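Petrobactin biosynthesis protein AsbB (Bacillus anthracis, PDB 3TO3) catalyses the ATP-dependent condensation of spermidine with citryl-spermidine intermediates in the biosynthesis of petrobactin, a catecholate siderophore of the anthrax bacterium. Local coordinates at residues Leu55-Asp60 with Ser65-Cys70; Leu86-Arg89 with Gly93-Glu96. All coordinates share one frame; numbering follows the deposited sequence.

Contact 1. Residues Leu55-Asp60 with Ser65-Cys70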
ATOM      1  N   LEU B  55     -25.901 -11.857  22.870  1.00 42.28           N
ATOM      2  CA  LEU B  55     -25.088 -13.054  22.688  1.00 43.54           C
ATOM      3  C   LEU B  55     -24.807 -13.237  21.217  1.00 44.60           C
ATOM      4  O   LEU B  55     -25.702 -13.585  20.466  1.00 54.14           O
ATOM      5  CB  LEU B  55     -25.818 -14.284  23.232  1.00 43.77           C
ATOM      6  CG  LEU B  55     -26.301 -14.129  24.687  1.00 49.82           C
ATOM      7  CD1 LEU B  55     -27.283 -15.220  25.174  1.00 48.89           C
ATOM      8  CD2 LEU B  55     -25.113 -14.069  25.627  1.00 55.30           C
ATOM      9  N   ILE B  56     -23.558 -13.018  20.808  1.00 47.21           N
ATOM     10  CA  ILE B  56     -23.172 -13.112  19.407  1.00 43.99           C
ATOM     11  C   ILE B  56     -22.470 -14.426  19.115  1.00 48.74           C
ATOM     12  O   ILE B  56     -21.491 -14.780  19.773  1.00 55.03           O
ATOM     13  CB  ILE B  56     -22.237 -11.945  18.995  1.00 41.21           C
ATOM     14  CG1 ILE B  56     -22.874 -10.599  19.273  1.00 42.57           C
ATOM     15  CG2 ILE B  56     -21.840 -12.028  17.523  1.00 42.23           C
ATOM     16  CD1 ILE B  56     -21.831  -9.475  19.404  1.00 39.99           C
ATOM     17  N   GLN B  57     -22.960 -15.130  18.105  1.00 56.10           N
ATOM     18  CA  GLN B  57     -22.407 -16.431  17.702  1.00 54.90           C
ATOM     19  C   GLN B  57     -21.118 -16.312  16.887  1.00 45.29           C
ATOM     20  O   GLN B  57     -20.979 -15.420  16.056  1.00 49.82           O
ATOM     21  CB  GLN B  57     -23.436 -17.169  16.847  1.00 58.79           C
ATOM     22  CG  GLN B  57     -24.690 -17.590  17.576  1.00 72.35           C
ATOM     23  CD  GLN B  57     -24.400 -18.589  18.685  1.00 86.19           C
ATOM     24  OE1 GLN B  57     -23.540 -19.469  18.540  1.00 85.99           O
ATOM     25  NE2 GLN B  57     -25.109 -18.448  19.812  1.00 88.03           N
ATOM     26  N   GLY B  58     -20.196 -17.242  17.085  1.00 48.47           N
ATOM     27  CA  GLY B  58     -19.047 -17.370  16.193  1.00 49.52           C
ATOM     28  C   GLY B  58     -18.554 -18.814  16.138  1.00 55.00           C
ATOM     29  O   GLY B  58     -19.137 -19.707  16.767  1.00 56.76           O
ATOM     30  N   LEU B  59     -17.493 -19.050  15.369  1.00 54.01           N
ATOM     31  CA  LEU B  59     -16.839 -20.356  15.294  1.00 56.27           C
ATOM     32  C   LEU B  59     -15.342 -20.125  15.292  1.00 58.89           C
ATOM     33  O   LEU B  59     -14.867 -19.222  14.606  1.00 59.88           O
ATOM     34  CB  LEU B  59     -17.206 -21.082  13.997  1.00 54.79           C
ATOM     35  CG  LEU B  59     -18.599 -21.676  13.826  1.00 60.06           C
ATOM     36  CD1 LEU B  59     -18.748 -22.261  12.397  1.00 55.70           C
ATOM     37  CD2 LEU B  59     -18.875 -22.748  14.881  1.00 53.83           C
ATOM     38  N   ASP B  60     -14.594 -20.928  16.043  1.00 59.85           N
ATOM     39  CA  ASP B  60     -13.141 -20.792  16.044  1.00 57.70           C
ATOM     40  C   ASP B  60     -12.562 -21.500  14.838  1.00 66.23           C
ATOM     41  O   ASP B  60     -13.302 -22.026  14.017  1.00 69.97           O
ATOM     42  CB  ASP B  60     -12.504 -21.262  17.356  1.00 59.09           C
ATOM     43  CG  ASP B  60     -12.712 -22.734  17.633  1.00 70.55           C
ATOM     44  OD1 ASP B  60     -13.061 -23.507  16.712  1.00 72.33           O
ATOM     45  OD2 ASP B  60     -12.485 -23.128  18.795  1.00 77.92           O
ATOM     46  N   SER B  65     -17.955 -23.922  18.257  1.00 59.29           N
ATOM     47  CA  SER B  65     -18.731 -22.732  18.533  1.00 65.92           C
ATOM     48  C   SER B  65     -18.136 -21.874  19.660  1.00 63.76           C
ATOM     49  O   SER B  65     -17.504 -22.359  20.608  1.00 67.26           O
ATOM     50  CB  SER B  65     -20.212 -23.059  18.760  1.00 66.67           C
ATOM     51  OG  SER B  65     -20.451 -23.486  20.075  1.00 69.48           O
ATOM     52  N   VAL B  66     -18.324 -20.579  19.517  1.00 56.45           N
ATOM     53  CA  VAL B  66     -17.859 -19.631  20.502  1.00 54.26           C
ATOM     54  C   VAL B  66     -18.965 -18.593  20.606  1.00 51.29           C
ATOM     55  O   VAL B  66     -19.763 -18.450  19.688  1.00 53.81           O
ATOM     56  CB  VAL B  66     -16.542 -18.992  20.038  1.00 59.36           C
ATOM     57  CG1 VAL B  66     -16.810 -17.928  18.992  1.00 52.41           C
ATOM     58  CG2 VAL B  66     -15.809 -18.399  21.195  1.00 66.15           C
ATOM     59  N   THR B  67     -19.024 -17.876  21.721  1.00 56.20           N
ATOM     60  CA  THR B  67     -20.028 -16.835  21.918  1.00 48.30           C
ATOM     61  C   THR B  67     -19.367 -15.569  22.456  1.00 54.59           C
ATOM     62  O   THR B  67     -18.538 -15.640  23.361  1.00 51.94           O
ATOM     63  CB  THR B  67     -21.154 -17.316  22.869  1.00 64.65           C
ATOM     64  OG1 THR B  67     -22.103 -18.075  22.120  1.00 71.01           O
ATOM     65  CG2 THR B  67     -21.891 -16.154  23.491  1.00 71.58           C
ATOM     66  N   TYR B  68     -19.737 -14.415  21.894  1.00 53.43           N
ATOM     67  CA  TYR B  68     -19.355 -13.117  22.454  1.00 45.02           C
ATOM     68  C   TYR B  68     -20.517 -12.464  23.184  1.00 48.66           C
ATOM     69  O   TYR B  68     -21.621 -12.405  22.659  1.00 52.60           O
ATOM     70  CB  TYR B  68     -18.829 -12.196  21.367  1.00 43.19           C
ATOM     71  CG  TYR B  68     -17.544 -12.689  20.770  1.00 45.69           C
ATOM     72  CD1 TYR B  68     -16.338 -12.332  21.325  1.00 43.70           C
ATOM     73  CD2 TYR B  68     -17.537 -13.548  19.672  1.00 45.86           C
ATOM     74  CE1 TYR B  68     -15.166 -12.777  20.812  1.00 46.53           C
ATOM     75  CE2 TYR B  68     -16.344 -14.013  19.139  1.00 34.36           C
ATOM     76  CZ  TYR B  68     -15.159 -13.598  19.719  1.00 47.29           C
ATOM     77  OH  TYR B  68     -13.938 -13.998  19.254  1.00 53.30           O
ATOM     78  N   GLU B  69     -20.261 -11.971  24.394  1.00 48.33           N
ATOM     79  CA  GLU B  69     -21.318 -11.462  25.262  1.00 48.66           C
ATOM     80  C   GLU B  69     -21.058 -10.031  25.648  1.00 47.62           C
ATOM     81  O   GLU B  69     -19.932  -9.663  25.948  1.00 46.34           O
ATOM     82  CB  GLU B  69     -21.385 -12.251  26.567  1.00 50.92           C
ATOM     83  CG  GLU B  69     -22.044 -13.600  26.468  1.00 71.97           C
ATOM     84  CD  GLU B  69     -22.176 -14.299  27.828  1.00 82.28           C
ATOM     85  OE1 GLU B  69     -21.825 -13.691  28.876  1.00 84.58           O
ATOM     86  OE2 GLU B  69     -22.631 -15.466  27.838  1.00 85.26           O
ATOM     87  N   CYS B  70     -22.109  -9.232  25.660  1.00 44.27           N
ATOM     88  CA  CYS B  70     -22.020  -7.904  26.227  1.00 43.16           C
ATOM     89  C   CYS B  70     -23.390  -7.361  26.573  1.00 47.01           C
ATOM     90  O   CYS B  70     -24.391  -7.825  26.039  1.00 44.21           O
ATOM     91  CB  CYS B  70     -21.297  -6.962  25.269  1.00 35.79           C
ATOM     92  SG  CYS B  70     -22.009  -6.877  23.666  1.00 46.22           S
TER

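Contact 2. Residues Leu86-Arg89 with Gly93-Glu96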
ATOM      1  N   LEU B  86     -17.709  -4.456  28.626  1.00 34.95           N
ATOM      2  CA  LEU B  86     -16.657  -5.053  27.817  1.00 37.75           C
ATOM      3  C   LEU B  86     -17.198  -6.223  26.982  1.00 43.48           C
ATOM      4  O   LEU B  86     -18.174  -6.878  27.347  1.00 36.69           O
ATOM      5  CB  LEU B  86     -15.554  -5.585  28.733  1.00 43.00           C
ATOM      6  CG  LEU B  86     -14.721  -4.568  29.528  1.00 46.36           C
ATOM      7  CD1 LEU B  86     -13.656  -5.319  30.355  1.00 47.15           C
ATOM      8  CD2 LEU B  86     -14.062  -3.573  28.595  1.00 38.42           C
ATOM      9  N   ILE B  87     -16.566  -6.476  25.844  1.00 37.76           N
ATOM     10  CA  ILE B  87     -16.959  -7.590  25.022  1.00 32.10           C
ATOM     11  C   ILE B  87     -16.146  -8.834  25.343  1.00 44.43           C
ATOM     12  O   ILE B  87     -14.916  -8.854  25.189  1.00 45.46           O
ATOM     13  CB  ILE B  87     -16.891  -7.207  23.544  1.00 41.11           C
ATOM     14  CG1 ILE B  87     -17.997  -6.173  23.255  1.00 33.93           C
ATOM     15  CG2 ILE B  87     -17.037  -8.447  22.658  1.00 40.14           C
ATOM     16  CD1 ILE B  87     -17.547  -5.066  22.462  1.00 36.32           C
ATOM     17  N   VAL B  88     -16.858  -9.859  25.813  1.00 40.47           N
ATOM     18  CA  VAL B  88     -16.261 -11.061  26.381  1.00 42.42           C
ATOM     19  C   VAL B  88     -16.463 -12.270  25.482  1.00 51.48           C
ATOM     20  O   VAL B  88     -17.578 -12.528  24.988  1.00 48.07           O
ATOM     21  CB  VAL B  88     -16.894 -11.387  27.747  1.00 48.82           C
ATOM     22  CG1 VAL B  88     -16.269 -12.621  28.333  1.00 54.49           C
ATOM     23  CG2 VAL B  88     -16.724 -10.208  28.682  1.00 49.84           C
ATOM     24  N   ARG B  89     -15.380 -13.009  25.268  1.00 45.18           N
ATOM     25  CA  ARG B  89     -15.440 -14.235  24.497  1.00 41.21           C
ATOM     26  C   ARG B  89     -15.678 -15.434  25.410  1.00 51.81           C
ATOM     27  O   ARG B  89     -14.885 -15.714  26.309  1.00 50.60           O
ATOM     28  CB  ARG B  89     -14.141 -14.430  23.726  1.00 46.49           C
ATOM     29  CG  ARG B  89     -14.108 -15.667  22.814  1.00 52.96           C
ATOM     30  CD  ARG B  89     -12.775 -15.713  22.121  1.00 54.26           C
ATOM     31  NE  ARG B  89     -12.646 -16.735  21.091  1.00 56.68           N
ATOM     32  CZ  ARG B  89     -12.253 -17.985  21.318  1.00 59.71           C
ATOM     33  NH1 ARG B  89     -11.993 -18.397  22.562  1.00 59.29           N
ATOM     34  NH2 ARG B  89     -12.130 -18.827  20.301  1.00 52.69           N
ATOM     35  N   GLY B  93     -13.733 -20.836  29.283  1.00 84.90           N
ATOM     36  CA  GLY B  93     -13.853 -19.800  30.278  1.00 78.02           C
ATOM     37  C   GLY B  93     -14.375 -18.558  29.596  1.00 73.31           C
ATOM     38  O   GLY B  93     -14.874 -18.597  28.460  1.00 63.91           O
ATOM     39  N   LYS B  94     -14.252 -17.449  30.308  1.00 66.84           N
ATOM     40  CA  LYS B  94     -14.682 -16.164  29.822  1.00 61.73           C
ATOM     41  C   LYS B  94     -13.449 -15.266  29.787  1.00 65.15           C
ATOM     42  O   LYS B  94     -12.647 -15.270  30.720  1.00 66.95           O
ATOM     43  CB  LYS B  94     -15.734 -15.596  30.760  1.00 61.07           C
ATOM     44  CG  LYS B  94     -17.063 -16.296  30.676  1.00 70.61           C
ATOM     45  CD  LYS B  94     -18.130 -15.532  31.466  1.00 77.51           C
ATOM     46  CE  LYS B  94     -19.539 -15.765  30.892  1.00 79.31           C
ATOM     47  NZ  LYS B  94     -20.622 -15.032  31.633  1.00 74.57           N
ATOM     48  N   GLN B  95     -13.259 -14.544  28.694  1.00 50.60           N
ATOM     49  CA  GLN B  95     -12.173 -13.584  28.628  1.00 55.15           C
ATOM     50  C   GLN B  95     -12.521 -12.384  27.750  1.00 51.44           C
ATOM     51  O   GLN B  95     -13.101 -12.523  26.673  1.00 54.84           O
ATOM     52  CB  GLN B  95     -10.891 -14.257  28.132  1.00 60.72           C
ATOM     53  CG  GLN B  95      -9.674 -13.332  28.125  1.00 78.89           C
ATOM     54  CD  GLN B  95      -8.409 -14.010  27.606  1.00 99.86           C
ATOM     55  OE1 GLN B  95      -8.417 -15.201  27.269  1.00107.97           O
ATOM     56  NE2 GLN B  95      -7.313 -13.249  27.533  1.00103.52           N
ATOM     57  N   GLU B  96     -12.134 -11.203  28.197  1.00 46.61           N
ATOM     58  CA  GLU B  96     -12.320 -10.015  27.396  1.00 40.64           C
ATOM     59  C   GLU B  96     -11.551 -10.223  26.100  1.00 48.50           C
ATOM     60  O   GLU B  96     -10.404 -10.682  26.121  1.00 54.89           O
ATOM     61  CB  GLU B  96     -11.761  -8.804  28.128  1.00 45.73           C
ATOM     62  CG  GLU B  96     -11.678  -7.534  27.262  1.00 48.73           C
ATOM     63  CD  GLU B  96     -10.994  -6.355  27.977  1.00 54.27           C
ATOM     64  OE1 GLU B  96     -10.875  -5.311  27.301  1.00 51.56           O
ATOM     65  OE2 GLU B  96     -10.577  -6.467  29.179  1.00 47.53           O
TER

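Contact 1. Residues Leu55-Asp60 with Ser65-Cys70
Ile56 and Gly58 face Tyr68 and Val66 as the two hydrogen-bonded pairs of an antiparallel beta hairpin. Four main-chain bonds join the strands, and their geometry changes along the pairing. Between Ile56 N and Tyr68 O the bond measures 2.7 Å, nearly straight at 178° and in the carbonyl plane. Nearer the turn, Val66 N reaches Gly58 O at 3.0 Å but stands above the plane of that carbonyl, 57° out of it. At the intervening non-hydrogen-bonded pair of Gln57 and Thr67, the CA of Thr67 makes a CA-H...O contact of 3.3 Å with Ile56 O.

Side chains meet on both faces. On one of them Ile56 CB and Tyr68 CB are 4.2 Å apart, and the edge of the tyrosine ring lies beside Ile56 O. Gly58 has no side chain, and Val66 packs directly against its backbone, Val66 CG1 lying 3.5 Å from Gly58 C; a chi1 of 78° sets this methyl between the valine's own backbone N and carbonyl carbon. On the other face Leu55 and Glu69 run side by side in the same direction, and Leu55 CD2 lies 3.6 Å from Glu69 OE2. Toward the turn, Leu59 CD2 lies 3.7 Å from Ser65 CA.

Helix 100-110 covers the Ile56-Tyr68 face: Val107 packs on Ile56, Phe103 meets the Tyr68 ring edge-to-face, and Glu106 hydrogen-bonds the Tyr68 hydroxyl. Strands 44-47 and 88-90 extend the sheet beyond the outer sides of the hairpin.

Contact 2. Residues Leu86-Arg89 with Gly93-Glu96
Val88 and Arg89 meet Glu96 and Gln95 in a short antiparallel hairpin at the surface, where strand 94-96 forms an end of the sheet and strand 88-90 joins it to strand 65-74. The pairing is held by two main-chain hydrogen bonds at the Arg89-Gln95 pair. Arg89 N reaches Gln95 O at 2.7 Å, while the return bond from Gln95 N to Arg89 O is longer, 3.1 Å; both donors are tilted by less than 30° from the plane of the carbonyl they meet. CA-H...O contacts supplement them, Val88 CA standing 3.5 Å from Gln95 O.

Val88 contributes one branch. With CG1 opposite the backbone N across the CA-CB bond (chi1 -180°), this methyl lies alongside the facing strand, Val88 CG1 being 3.6 Å from Gln95 N and 3.9 Å from Lys94 CB. At the other end, Leu86 and Glu96 cross at an angle, and the leucine brings both methyls to the carboxylate: Leu86 CD1 is 3.5 Å from Glu96 OE2, and Leu86 CD2 is 3.9 Å from Glu96 OE1. The glutamate chain is extended, carrying its acid group past the strand to Arg25 and Arg24 of helix 18-37, which both form salt bridges with OE1. Two such positive partners would be expected to favour the ionised acid.

Arg89 is directed elsewhere. Arg89 CB lies 3.7 Å from Gln95 O, but the chain, extended from CG to NE, leads away from strand 94-96 to a salt bridge between NE and Glu106 of helix 100-110. This is a two-stranded antiparallel beta hairpin at the end of the N-terminal sheet, with Glu96 salt-bridged to helix 18-37 and Arg89 to helix 100-110, away from the ATP site.

Overall arrangement
From the N terminus, the chain passes helix 18-37 and strand 44-47 before contact 1 closes the turn between strands 52-59 and 65-74. Strand 81-83 follows, and contact 2 then closes a second, shorter hairpin; the two lie in series, neither nested nor crossed. Yet their centres are about 10 Å apart, because strand 88-90 returns beside strand 65-74. Glu69 N probably hydrogen-bonds Val88 O across 2.8 Å there, a weak, long ion pair links Glu69 to Lys94, and Tyr68 CE1 packs 3.5 Å from Arg89 CB. The two hairpins thus form adjoining parts of one antiparallel sheet, and Glu106 of the later helix 100-110 serves both.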